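Local coordinates for At4g34840 (Arabidopsis thaliana, PDB 3BSF), which belongs to the phosphorylase superfamily, goes by the name nucleosidase, and holds an adenine molecule in a pocket of its alpha/beta fold, at residues Q27-R32 / K234-L239; K57-N62 / F245-C250; L97-G102 / I205-V210. One frame throughout, in Å; residues are numbered along the deposited sequence.

Interaction 1 (Q27-R32 / K234-L239); sequences QPLINR and KLDESL
Arg32 and Asp236 join two helices through a salt bridge: NH2 of Arg32 lies 2.7 Å from OD2 of Asp236. The hydrogen bond within it is weak, bent to 125° at the hydrogen, and the guanidinium plane stands almost upright on the carboxylate, 89° apart, so a single nitrogen meets a single oxygen. Arg32 gets there from an exposed position because its long chain folds at chi3 and brings its end across to buried Asp236. The other carboxylate oxygen, OD1, turns to the backbone of Leu29, 3.1 Å from its CA; Leu29 N is near too, but at an angle too poor for a bond. The apolar ring of Pro28 packs on the carboxylate carbon, its CB 3.5 Å from CG of Asp236. Along helix 227-246, Lys234 O takes both Ser238 N and Ser238 OG, from opposite faces of its plane, while Asp236 O also receives the hydroxyl of Thr240. Leu29 CD2 and Leu239 CD1 make a loose apolar contact at 4.5 Å. The segments 27-32 and 234-239 cross at -46°; the helices they belong to, 23-33 and 227-246, form a helix pair of the kind that flanks the central sheet in an alpha/beta fold.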
ATOM      1  N   GLN A  27       4.928 -19.570 -11.665  1.00 60.12           N
ATOM      2  CA  GLN A  27       5.522 -20.293 -12.784  1.00 60.26           C
ATOM      3  C   GLN A  27       4.951 -21.676 -13.100  1.00 60.28           C
ATOM      4  O   GLN A  27       4.403 -21.865 -14.185  1.00 59.63           O
ATOM      5  CB  GLN A  27       7.041 -20.387 -12.609  1.00 60.87           C
ATOM      6  CG  GLN A  27       7.788 -20.574 -13.921  1.00 61.20           C
ATOM      7  CD  GLN A  27       7.365 -19.556 -14.968  1.00 62.23           C
ATOM      8  OE1 GLN A  27       6.575 -19.861 -15.874  1.00 60.93           O
ATOM      9  NE2 GLN A  27       7.873 -18.330 -14.837  1.00 62.10           N
ATOM     10  N   PRO A  28       5.054 -22.651 -12.161  1.00 60.57           N
ATOM     11  CA  PRO A  28       4.531 -24.003 -12.404  1.00 60.24           C
ATOM     12  C   PRO A  28       3.117 -24.014 -12.996  1.00 59.99           C
ATOM     13  O   PRO A  28       2.854 -24.674 -14.015  1.00 59.00           O
ATOM     14  CB  PRO A  28       4.576 -24.646 -11.017  1.00 59.93           C
ATOM     15  CG  PRO A  28       5.714 -23.968 -10.363  1.00 59.89           C
ATOM     16  CD  PRO A  28       5.488 -22.524 -10.757  1.00 60.94           C
ATOM     17  N   LEU A  29       2.211 -23.291 -12.340  1.00 58.91           N
ATOM     18  CA  LEU A  29       0.838 -23.215 -12.800  1.00 58.57           C
ATOM     19  C   LEU A  29       0.842 -22.750 -14.259  1.00 59.49           C
ATOM     20  O   LEU A  29       0.240 -23.397 -15.121  1.00 59.70           O
ATOM     21  CB  LEU A  29       0.042 -22.242 -11.923  1.00 56.53           C
ATOM     22  CG  LEU A  29      -1.423 -22.038 -12.310  1.00 55.78           C
ATOM     23  CD1 LEU A  29      -2.186 -23.351 -12.134  1.00 55.42           C
ATOM     24  CD2 LEU A  29      -2.035 -20.936 -11.458  1.00 55.15           C
ATOM     25  N   ILE A  30       1.542 -21.642 -14.527  1.00 59.78           N
ATOM     26  CA  ILE A  30       1.644 -21.070 -15.876  1.00 59.65           C
ATOM     27  C   ILE A  30       2.046 -22.146 -16.889  1.00 61.64           C
ATOM     28  O   ILE A  30       1.523 -22.204 -18.010  1.00 61.68           O
ATOM     29  CB  ILE A  30       2.684 -19.905 -15.926  1.00 56.80           C
ATOM     30  CG1 ILE A  30       2.263 -18.788 -14.969  1.00 55.04           C
ATOM     31  CG2 ILE A  30       2.786 -19.344 -17.333  1.00 52.39           C
ATOM     32  CD1 ILE A  30       3.208 -17.611 -14.955  1.00 53.92           C
ATOM     33  N   ASN A  31       2.970 -23.007 -16.486  1.00 63.00           N
ATOM     34  CA  ASN A  31       3.425 -24.072 -17.355  1.00 63.88           C
ATOM     35  C   ASN A  31       2.361 -25.129 -17.588  1.00 63.56           C
ATOM     36  O   ASN A  31       2.044 -25.436 -18.730  1.00 62.60           O
ATOM     37  CB  ASN A  31       4.678 -24.719 -16.775  1.00 66.42           C
ATOM     38  CG  ASN A  31       5.845 -23.755 -16.709  1.00 69.24           C
ATOM     39  OD1 ASN A  31       5.962 -22.853 -17.541  1.00 70.80           O
ATOM     40  ND2 ASN A  31       6.725 -23.946 -15.728  1.00 70.94           N
ATOM     41  N   ARG A  32       1.801 -25.674 -16.510  1.00 64.51           N
ATOM     42  CA  ARG A  32       0.792 -26.724 -16.640  1.00 66.48           C
ATOM     43  C   ARG A  32      -0.407 -26.293 -17.475  1.00 67.17           C
ATOM     44  O   ARG A  32      -0.930 -27.071 -18.277  1.00 67.01           O
ATOM     45  CB  ARG A  32       0.307 -27.203 -15.262  1.00 66.85           C
ATOM     46  CG  ARG A  32      -0.452 -28.534 -15.319  1.00 67.72           C
ATOM     47  CD  ARG A  32      -1.003 -28.973 -13.959  1.00 70.08           C
ATOM     48  NE  ARG A  32       0.022 -28.996 -12.912  1.00 73.09           N
ATOM     49  CZ  ARG A  32      -0.115 -29.608 -11.737  1.00 73.75           C
ATOM     50  NH1 ARG A  32      -1.237 -30.256 -11.450  1.00 74.45           N
ATOM     51  NH2 ARG A  32       0.872 -29.578 -10.850  1.00 73.01           N
ATOM     52  N   LYS A 234       3.907 -27.993  -4.488  1.00 81.97           N
ATOM     53  CA  LYS A 234       2.669 -28.483  -3.878  1.00 82.07           C
ATOM     54  C   LYS A 234       1.567 -27.433  -4.046  1.00 82.04           C
ATOM     55  O   LYS A 234       0.397 -27.771  -4.252  1.00 82.77           O
ATOM     56  CB  LYS A 234       2.895 -28.769  -2.389  1.00 82.70           C
ATOM     57  CG  LYS A 234       1.655 -29.217  -1.604  1.00 83.60           C
ATOM     58  CD  LYS A 234       1.244 -30.655  -1.917  1.00 84.36           C
ATOM     59  CE  LYS A 234       0.077 -31.115  -1.035  1.00 85.26           C
ATOM     60  NZ  LYS A 234      -1.208 -30.403  -1.308  1.00 84.41           N
ATOM     61  N   LEU A 235       1.947 -26.162  -3.959  1.00 80.83           N
ATOM     62  CA  LEU A 235       0.997 -25.070  -4.112  1.00 80.07           C
ATOM     63  C   LEU A 235       0.384 -25.138  -5.513  1.00 79.65           C
ATOM     64  O   LEU A 235      -0.837 -25.104  -5.672  1.00 79.28           O
ATOM     65  CB  LEU A 235       1.703 -23.726  -3.909  1.00 80.62           C
ATOM     66  CG  LEU A 235       0.830 -22.475  -3.761  1.00 80.42           C
ATOM     67  CD1 LEU A 235      -0.024 -22.577  -2.499  1.00 80.49           C
ATOM     68  CD2 LEU A 235       1.720 -21.249  -3.699  1.00 80.65           C
ATOM     69  N   ASP A 236       1.239 -25.231  -6.526  1.00 79.27           N
ATOM     70  CA  ASP A 236       0.782 -25.325  -7.905  1.00 79.13           C
ATOM     71  C   ASP A 236      -0.228 -26.463  -8.049  1.00 78.12           C
ATOM     72  O   ASP A 236      -1.371 -26.234  -8.438  1.00 79.11           O
ATOM     73  CB  ASP A 236       1.969 -25.569  -8.836  1.00 81.66           C
ATOM     74  CG  ASP A 236       1.552 -26.206 -10.158  1.00 84.93           C
ATOM     75  OD1 ASP A 236       0.640 -25.652 -10.815  1.00 87.90           O
ATOM     76  OD2 ASP A 236       2.128 -27.254 -10.546  1.00 84.97           O
ATOM     77  N   GLU A 237       0.203 -27.687  -7.745  1.00 75.73           N
ATOM     78  CA  GLU A 237      -0.656 -28.867  -7.824  1.00 73.54           C
ATOM     79  C   GLU A 237      -2.028 -28.559  -7.222  1.00 71.16           C
ATOM     80  O   GLU A 237      -3.065 -28.943  -7.767  1.00 70.92           O
ATOM     81  CB  GLU A 237      -0.009 -30.032  -7.059  1.00 75.10           C
ATOM     82  CG  GLU A 237      -0.944 -31.206  -6.768  1.00 77.52           C
ATOM     83  CD  GLU A 237      -0.550 -31.986  -5.513  1.00 79.47           C
ATOM     84  OE1 GLU A 237       0.580 -32.536  -5.478  1.00 80.28           O
ATOM     85  OE2 GLU A 237      -1.372 -32.047  -4.562  1.00 79.35           O
ATOM     86  N   SER A 238      -2.020 -27.848  -6.101  1.00 67.67           N
ATOM     87  CA  SER A 238      -3.244 -27.487  -5.402  1.00 65.83           C
ATOM     88  C   SER A 238      -4.119 -26.464  -6.126  1.00 64.63           C
ATOM     89  O   SER A 238      -5.339 -26.634  -6.224  1.00 64.20           O
ATOM     90  CB  SER A 238      -2.897 -26.961  -4.014  1.00 66.17           C
ATOM     91  OG  SER A 238      -2.168 -27.934  -3.289  1.00 67.79           O
ATOM     92  N   LEU A 239      -3.505 -25.393  -6.619  1.00 63.05           N
ATOM     93  CA  LEU A 239      -4.258 -24.362  -7.331  1.00 61.43           C
ATOM     94  C   LEU A 239      -4.957 -24.969  -8.553  1.00 61.07           C
ATOM     95  O   LEU A 239      -6.115 -24.670  -8.826  1.00 61.16           O
ATOM     96  CB  LEU A 239      -3.322 -23.223  -7.750  1.00 60.27           C
ATOM     97  CG  LEU A 239      -2.731 -22.431  -6.577  1.00 58.84           C
ATOM     98  CD1 LEU A 239      -1.544 -21.622  -7.043  1.00 57.94           C
ATOM     99  CD2 LEU A 239      -3.791 -21.542  -5.967  1.00 57.38           C
TER

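Interaction 2 (K57-N62 / F245-C250); sequences KDLNIN and FISGKC
Leu59 and Ser247 meet where the first residue of strand 59-65 and the loop before it face the end of helix 227-246. The apolar part of the contact belongs to Leu59, whose CD1 lies 3.7 Å from both CA and CB of Ser247, while its CD2 reaches 3.8 Å from the same CA. Since chi1 of -50° sets CG opposite the carbonyl carbon, the whole isobutyl fork leans against the backbone at the helix end; a small serine lets it come close. Behind it, Leu59 and Ile246 both touch Ile16 of strand 15-19, which continues this packing into the interior.

A second kind of contact sets a polar atom against aliphatic carbon. Ser247 OG sits 3.3 Å from CB of Lys57 and 3.7 Å from CD, alongside the extended aliphatic chain, and no hydrogen bond links the two segments. Ser247 is the first residue to leave helical angles, and a type II turn from Ile246 to Lys249 carries the chain on, closed by Lys249 N to Ile246 O at 2.7 Å. Gly248 is the third residue of that turn, with phi 101°, where a side chain would press on the preceding carbonyl oxygen.

The charged end of Lys57 finds its partner outside the two segments, in a salt bridge with Asp244 on helix 227-246, about one turn before Ser247. Lysine therefore serves twice, with methylenes over the serine and an ammonium for the acid. A contact of this chemistry rests on van der Waals fit, with an ion pair beside it and hydrogen bonds between its segments playing no part.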
ATOM      1  N   LYS A  57     -10.574 -24.983 -19.768  1.00 73.09           N
ATOM      2  CA  LYS A  57     -11.957 -25.433 -19.872  1.00 73.51           C
ATOM      3  C   LYS A  57     -12.854 -24.225 -20.117  1.00 73.75           C
ATOM      4  O   LYS A  57     -12.661 -23.481 -21.078  1.00 74.64           O
ATOM      5  CB  LYS A  57     -12.388 -26.184 -18.611  1.00 73.20           C
ATOM      6  CG  LYS A  57     -11.770 -27.561 -18.523  1.00 73.17           C
ATOM      7  CD  LYS A  57     -12.288 -28.353 -17.343  1.00 73.77           C
ATOM      8  CE  LYS A  57     -11.648 -29.739 -17.315  1.00 74.30           C
ATOM      9  NZ  LYS A  57     -12.154 -30.608 -16.206  1.00 74.72           N
ATOM     10  N   ASP A  58     -13.822 -24.008 -19.247  1.00 73.63           N
ATOM     11  CA  ASP A  58     -14.717 -22.876 -19.438  1.00 73.53           C
ATOM     12  C   ASP A  58     -14.344 -21.704 -18.539  1.00 71.44           C
ATOM     13  O   ASP A  58     -15.218 -21.059 -17.953  1.00 71.67           O
ATOM     14  CB  ASP A  58     -16.156 -23.325 -19.173  1.00 76.14           C
ATOM     15  CG  ASP A  58     -16.648 -24.338 -20.205  1.00 77.94           C
ATOM     16  OD1 ASP A  58     -15.818 -24.800 -21.031  1.00 76.78           O
ATOM     17  OD2 ASP A  58     -17.863 -24.669 -20.185  1.00 79.11           O
ATOM     18  N   LEU A  59     -13.047 -21.421 -18.447  1.00 68.72           N
ATOM     19  CA  LEU A  59     -12.570 -20.343 -17.594  1.00 66.15           C
ATOM     20  C   LEU A  59     -11.436 -19.534 -18.200  1.00 64.61           C
ATOM     21  O   LEU A  59     -10.458 -20.087 -18.683  1.00 63.92           O
ATOM     22  CB  LEU A  59     -12.078 -20.908 -16.260  1.00 67.18           C
ATOM     23  CG  LEU A  59     -12.927 -21.869 -15.424  1.00 66.93           C
ATOM     24  CD1 LEU A  59     -12.091 -22.291 -14.227  1.00 67.82           C
ATOM     25  CD2 LEU A  59     -14.231 -21.221 -14.966  1.00 66.51           C
ATOM     26  N   ASN A  60     -11.572 -18.214 -18.155  1.00 63.92           N
ATOM     27  CA  ASN A  60     -10.540 -17.315 -18.653  1.00 61.82           C
ATOM     28  C   ASN A  60      -9.650 -17.013 -17.462  1.00 59.28           C
ATOM     29  O   ASN A  60      -9.949 -16.132 -16.657  1.00 57.66           O
ATOM     30  CB  ASN A  60     -11.146 -16.010 -19.152  1.00 64.01           C
ATOM     31  CG  ASN A  60     -12.213 -16.236 -20.174  1.00 64.75           C
ATOM     32  OD1 ASN A  60     -11.954 -16.785 -21.236  1.00 66.30           O
ATOM     33  ND2 ASN A  60     -13.427 -15.819 -19.860  1.00 66.35           N
ATOM     34  N   ILE A  61      -8.562 -17.755 -17.348  1.00 57.53           N
ATOM     35  CA  ILE A  61      -7.637 -17.553 -16.248  1.00 56.43           C
ATOM     36  C   ILE A  61      -6.606 -16.466 -16.588  1.00 54.95           C
ATOM     37  O   ILE A  61      -5.985 -16.497 -17.656  1.00 53.67           O
ATOM     38  CB  ILE A  61      -6.893 -18.866 -15.913  1.00 57.05           C
ATOM     39  CG1 ILE A  61      -7.841 -20.066 -16.066  1.00 56.15           C
ATOM     40  CG2 ILE A  61      -6.322 -18.788 -14.496  1.00 57.16           C
ATOM     41  CD1 ILE A  61      -9.063 -20.030 -15.171  1.00 55.56           C
ATOM     42  N   ASN A  62      -6.451 -15.500 -15.683  1.00 53.70           N
ATOM     43  CA  ASN A  62      -5.492 -14.415 -15.857  1.00 52.60           C
ATOM     44  C   ASN A  62      -4.641 -14.306 -14.611  1.00 52.04           C
ATOM     45  O   ASN A  62      -5.164 -14.119 -13.517  1.00 52.88           O
ATOM     46  CB  ASN A  62      -6.190 -13.075 -16.083  1.00 52.35           C
ATOM     47  CG  ASN A  62      -6.860 -12.988 -17.438  1.00 54.42           C
ATOM     48  OD1 ASN A  62      -7.883 -13.629 -17.687  1.00 55.56           O
ATOM     49  ND2 ASN A  62      -6.282 -12.194 -18.329  1.00 54.98           N
ATOM     50  N   PHE A 245     -11.995 -27.424  -9.870  1.00 61.06           N
ATOM     51  CA  PHE A 245     -13.220 -27.537  -9.074  1.00 59.11           C
ATOM     52  C   PHE A 245     -14.221 -26.440  -9.393  1.00 58.22           C
ATOM     53  O   PHE A 245     -15.426 -26.683  -9.423  1.00 57.78           O
ATOM     54  CB  PHE A 245     -12.873 -27.477  -7.580  1.00 60.85           C
ATOM     55  CG  PHE A 245     -14.078 -27.344  -6.667  1.00 62.05           C
ATOM     56  CD1 PHE A 245     -14.836 -28.455  -6.323  1.00 62.23           C
ATOM     57  CD2 PHE A 245     -14.464 -26.097  -6.170  1.00 62.36           C
ATOM     58  CE1 PHE A 245     -15.966 -28.330  -5.500  1.00 61.85           C
ATOM     59  CE2 PHE A 245     -15.592 -25.965  -5.346  1.00 62.83           C
ATOM     60  CZ  PHE A 245     -16.342 -27.083  -5.013  1.00 61.52           C
ATOM     61  N   ILE A 246     -13.711 -25.228  -9.607  1.00 56.67           N
ATOM     62  CA  ILE A 246     -14.545 -24.077  -9.915  1.00 55.43           C
ATOM     63  C   ILE A 246     -15.155 -24.178 -11.306  1.00 55.21           C
ATOM     64  O   ILE A 246     -16.337 -23.895 -11.488  1.00 55.68           O
ATOM     65  CB  ILE A 246     -13.733 -22.767  -9.834  1.00 54.30           C
ATOM     66  CG1 ILE A 246     -13.211 -22.574  -8.415  1.00 52.02           C
ATOM     67  CG2 ILE A 246     -14.586 -21.581 -10.298  1.00 53.94           C
ATOM     68  CD1 ILE A 246     -12.155 -21.505  -8.305  1.00 50.70           C
ATOM     69  N   SER A 247     -14.341 -24.578 -12.279  1.00 55.47           N
ATOM     70  CA  SER A 247     -14.778 -24.699 -13.669  1.00 56.16           C
ATOM     71  C   SER A 247     -16.168 -25.323 -13.782  1.00 56.53           C
ATOM     72  O   SER A 247     -16.382 -26.476 -13.401  1.00 56.09           O
ATOM     73  CB  SER A 247     -13.768 -25.528 -14.471  1.00 56.54           C
ATOM     74  OG  SER A 247     -14.021 -25.432 -15.864  1.00 58.71           O
ATOM     75  N   GLY A 248     -17.117 -24.544 -14.292  1.00 55.92           N
ATOM     76  CA  GLY A 248     -18.466 -25.045 -14.442  1.00 54.00           C
ATOM     77  C   GLY A 248     -19.450 -24.600 -13.385  1.00 53.44           C
ATOM     78  O   GLY A 248     -20.653 -24.649 -13.608  1.00 52.36           O
ATOM     79  N   LYS A 249     -18.954 -24.143 -12.246  1.00 55.01           N
ATOM     80  CA  LYS A 249     -19.827 -23.711 -11.149  1.00 58.35           C
ATOM     81  C   LYS A 249     -20.227 -22.220 -11.098  1.00 59.18           C
ATOM     82  O   LYS A 249     -19.738 -21.406 -11.879  1.00 59.29           O
ATOM     83  CB  LYS A 249     -19.172 -24.096  -9.820  1.00 60.01           C
ATOM     84  CG  LYS A 249     -19.122 -25.598  -9.565  1.00 60.32           C
ATOM     85  CD  LYS A 249     -18.241 -25.931  -8.389  1.00 60.64           C
ATOM     86  CE  LYS A 249     -18.549 -27.308  -7.868  1.00 61.32           C
ATOM     87  NZ  LYS A 249     -19.880 -27.324  -7.198  1.00 63.60           N
ATOM     88  N   CYS A 250     -21.140 -21.885 -10.185  1.00 59.93           N
ATOM     89  CA  CYS A 250     -21.581 -20.501  -9.973  1.00 61.02           C
ATOM     90  C   CYS A 250     -20.929 -20.055  -8.680  1.00 60.04           C
ATOM     91  O   CYS A 250     -20.477 -20.888  -7.896  1.00 60.08           O
ATOM     92  CB  CYS A 250     -23.105 -20.397  -9.826  1.00 62.77           C
ATOM     93  SG  CYS A 250     -24.011 -20.590 -11.389  1.00 67.79           S
TER

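Interaction 3 (L97-G102 / I205-V210); sequences LIINAG and ILIKGV
Ile205 O accepts the shortest backbone bond between the two strands, from Asn100 N at 2.7 Å and 166°, and the CA of Ile99 adds a C-H...O contact to the same oxygen at 3.2 Å. The pattern then repeats in parallel register: Ile205 N gives to Ile98 O at 3.0 Å, Ile207 N to Asn100 O, and Gly209 N to Gly102 O at 2.8 Å. The bond from Gly102 N to Ile207 O is weak, bent to 132°. Gly102 itself adopts backbone angles that a side chain would not tolerate.

On one face of the sheet, branched apolar residues suit the buried site. Ile99 and Ile205 run alongside each other in the same direction, with CG1 of Ile99 4.0 Å from CB of Ile205. CG2 of Ile99, the branch opposite its backbone N, turns to CD1 of Ile207 at 4.2 Å, and Leu97 CD1 touches Ile205 CD1. The other face carries Asn100, Leu206 and Lys208. The lysine chain bends at chi2 (-67°), and its NZ finds its counter-charge in a salt bridge with Asp187, a residue of the adenine pocket. Here two parallel strands form the centre of the sheet of a phosphorylase-superfamily alpha/beta fold and run on into the pocket residues Ala104, Gly105, Thr211 and Asp212.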
ATOM      1  N   LEU A  97     -14.050 -13.574 -10.263  1.00 59.57           N
ATOM      2  CA  LEU A  97     -13.436 -14.065  -9.040  1.00 59.42           C
ATOM      3  C   LEU A  97     -11.942 -13.778  -9.020  1.00 59.91           C
ATOM      4  O   LEU A  97     -11.213 -14.125  -9.948  1.00 60.31           O
ATOM      5  CB  LEU A  97     -13.667 -15.568  -8.936  1.00 56.65           C
ATOM      6  CG  LEU A  97     -13.106 -16.330  -7.750  1.00 56.33           C
ATOM      7  CD1 LEU A  97     -13.849 -15.960  -6.470  1.00 55.75           C
ATOM      8  CD2 LEU A  97     -13.263 -17.815  -8.050  1.00 56.98           C
ATOM      9  N   ILE A  98     -11.487 -13.136  -7.958  1.00 59.76           N
ATOM     10  CA  ILE A  98     -10.079 -12.843  -7.837  1.00 60.21           C
ATOM     11  C   ILE A  98      -9.481 -13.693  -6.712  1.00 59.57           C
ATOM     12  O   ILE A  98     -10.039 -13.796  -5.618  1.00 59.18           O
ATOM     13  CB  ILE A  98      -9.850 -11.333  -7.598  1.00 61.20           C
ATOM     14  CG1 ILE A  98      -8.513 -11.110  -6.901  1.00 62.52           C
ATOM     15  CG2 ILE A  98     -11.000 -10.747  -6.808  1.00 62.22           C
ATOM     16  CD1 ILE A  98      -8.254  -9.664  -6.576  1.00 64.52           C
ATOM     17  N   ILE A  99      -8.351 -14.324  -7.009  1.00 58.81           N
ATOM     18  CA  ILE A  99      -7.671 -15.182  -6.055  1.00 57.77           C
ATOM     19  C   ILE A  99      -6.229 -14.757  -5.843  1.00 56.81           C
ATOM     20  O   ILE A  99      -5.487 -14.535  -6.799  1.00 55.57           O
ATOM     21  CB  ILE A  99      -7.680 -16.645  -6.528  1.00 58.27           C
ATOM     22  CG1 ILE A  99      -9.124 -17.100  -6.742  1.00 58.69           C
ATOM     23  CG2 ILE A  99      -6.971 -17.538  -5.502  1.00 58.15           C
ATOM     24  CD1 ILE A  99      -9.251 -18.513  -7.276  1.00 58.28           C
ATOM     25  N   ASN A 100      -5.847 -14.661  -4.571  1.00 55.82           N
ATOM     26  CA  ASN A 100      -4.500 -14.271  -4.177  1.00 53.87           C
ATOM     27  C   ASN A 100      -3.720 -15.451  -3.634  1.00 53.17           C
ATOM     28  O   ASN A 100      -3.932 -15.872  -2.495  1.00 53.88           O
ATOM     29  CB  ASN A 100      -4.566 -13.196  -3.104  1.00 53.84           C
ATOM     30  CG  ASN A 100      -3.209 -12.873  -2.524  1.00 53.82           C
ATOM     31  OD1 ASN A 100      -2.267 -12.582  -3.258  1.00 53.61           O
ATOM     32  ND2 ASN A 100      -3.101 -12.918  -1.202  1.00 53.11           N
ATOM     33  N   ALA A 101      -2.799 -15.969  -4.436  1.00 51.76           N
ATOM     34  CA  ALA A 101      -1.997 -17.107  -4.010  1.00 51.35           C
ATOM     35  C   ALA A 101      -0.505 -16.793  -3.797  1.00 50.27           C
ATOM     36  O   ALA A 101       0.021 -15.783  -4.284  1.00 49.94           O
ATOM     37  CB  ALA A 101      -2.168 -18.245  -5.011  1.00 50.97           C
ATOM     38  N   GLY A 102       0.167 -17.668  -3.057  1.00 49.53           N
ATOM     39  CA  GLY A 102       1.580 -17.478  -2.785  1.00 50.13           C
ATOM     40  C   GLY A 102       2.033 -18.210  -1.536  1.00 50.44           C
ATOM     41  O   GLY A 102       1.236 -18.739  -0.773  1.00 49.95           O
ATOM     42  N   ILE A 205     -10.627 -14.880  -2.910  1.00 49.18           N
ATOM     43  CA  ILE A 205     -10.100 -16.046  -2.205  1.00 49.49           C
ATOM     44  C   ILE A 205      -8.580 -15.930  -2.016  1.00 49.99           C
ATOM     45  O   ILE A 205      -7.864 -15.449  -2.910  1.00 49.51           O
ATOM     46  CB  ILE A 205     -10.414 -17.326  -2.989  1.00 49.12           C
ATOM     47  CG1 ILE A 205     -11.923 -17.483  -3.110  1.00 47.88           C
ATOM     48  CG2 ILE A 205      -9.807 -18.533  -2.293  1.00 49.61           C
ATOM     49  CD1 ILE A 205     -12.325 -18.713  -3.854  1.00 50.22           C
ATOM     50  N   LEU A 206      -8.093 -16.357  -0.850  1.00 49.71           N
ATOM     51  CA  LEU A 206      -6.662 -16.298  -0.562  1.00 49.57           C
ATOM     52  C   LEU A 206      -6.138 -17.678  -0.223  1.00 50.56           C
ATOM     53  O   LEU A 206      -6.621 -18.343   0.692  1.00 51.62           O
ATOM     54  CB  LEU A 206      -6.378 -15.334   0.589  1.00 47.75           C
ATOM     55  CG  LEU A 206      -6.743 -13.864   0.335  1.00 47.99           C
ATOM     56  CD1 LEU A 206      -8.248 -13.714   0.256  1.00 48.06           C
ATOM     57  CD2 LEU A 206      -6.207 -12.989   1.452  1.00 48.16           C
ATOM     58  N   ILE A 207      -5.146 -18.111  -0.983  1.00 51.45           N
ATOM     59  CA  ILE A 207      -4.552 -19.420  -0.789  1.00 52.58           C
ATOM     60  C   ILE A 207      -3.054 -19.276  -0.492  1.00 53.65           C
ATOM     61  O   ILE A 207      -2.314 -18.675  -1.272  1.00 53.89           O
ATOM     62  CB  ILE A 207      -4.783 -20.274  -2.041  1.00 51.68           C
ATOM     63  CG1 ILE A 207      -6.284 -20.477  -2.235  1.00 49.47           C
ATOM     64  CG2 ILE A 207      -4.063 -21.610  -1.914  1.00 52.87           C
ATOM     65  CD1 ILE A 207      -6.631 -21.198  -3.505  1.00 48.76           C
ATOM     66  N   LYS A 208      -2.608 -19.841   0.628  1.00 54.11           N
ATOM     67  CA  LYS A 208      -1.208 -19.715   1.028  1.00 54.86           C
ATOM     68  C   LYS A 208      -0.440 -21.016   1.280  1.00 55.23           C
ATOM     69  O   LYS A 208      -0.915 -21.891   2.007  1.00 56.00           O
ATOM     70  CB  LYS A 208      -1.147 -18.840   2.272  1.00 55.06           C
ATOM     71  CG  LYS A 208      -1.943 -17.547   2.122  1.00 57.00           C
ATOM     72  CD  LYS A 208      -1.324 -16.623   1.073  1.00 57.74           C
ATOM     73  CE  LYS A 208      -2.035 -15.270   1.005  1.00 58.10           C
ATOM     74  NZ  LYS A 208      -1.305 -14.282   0.147  1.00 58.44           N
ATOM     75  N   GLY A 209       0.749 -21.127   0.677  1.00 54.93           N
ATOM     76  CA  GLY A 209       1.589 -22.308   0.847  1.00 54.92           C
ATOM     77  C   GLY A 209       2.660 -22.043   1.894  1.00 55.26           C
ATOM     78  O   GLY A 209       3.505 -21.155   1.719  1.00 53.94           O
ATOM     79  N   VAL A 210       2.636 -22.816   2.981  1.00 55.65           N
ATOM     80  CA  VAL A 210       3.586 -22.622   4.082  1.00 56.43           C
ATOM     81  C   VAL A 210       4.999 -23.068   3.738  1.00 56.81           C
ATOM     82  O   VAL A 210       5.255 -24.247   3.557  1.00 56.41           O
ATOM     83  CB  VAL A 210       3.137 -23.367   5.369  1.00 55.16           C
ATOM     84  CG1 VAL A 210       4.054 -23.004   6.523  1.00 55.60           C
ATOM     85  CG2 VAL A 210       1.701 -23.010   5.710  1.00 54.44           C
TER

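In the fold
Interaction 3 is wholly buried, about 4 Å from the centre of the chain to its own centre; interaction 1 is partly buried and interaction 2 lies at the surface. Helix 227-246 follows strand 204-213 and takes part in both outer contacts, whose centres are 16 Å apart. It connects them to the sheet: Leu235 and Leu239 pack on Gly102, Ala101, Ile207 and Gly209, while Ile246 rests on Leu97 and Ile99. Chemistry follows position. Regular backbone bonds and aliphatic packing hold the strands together at the centre, an ion pair bridges the two helices, and the surface contact relies on van der Waals fit.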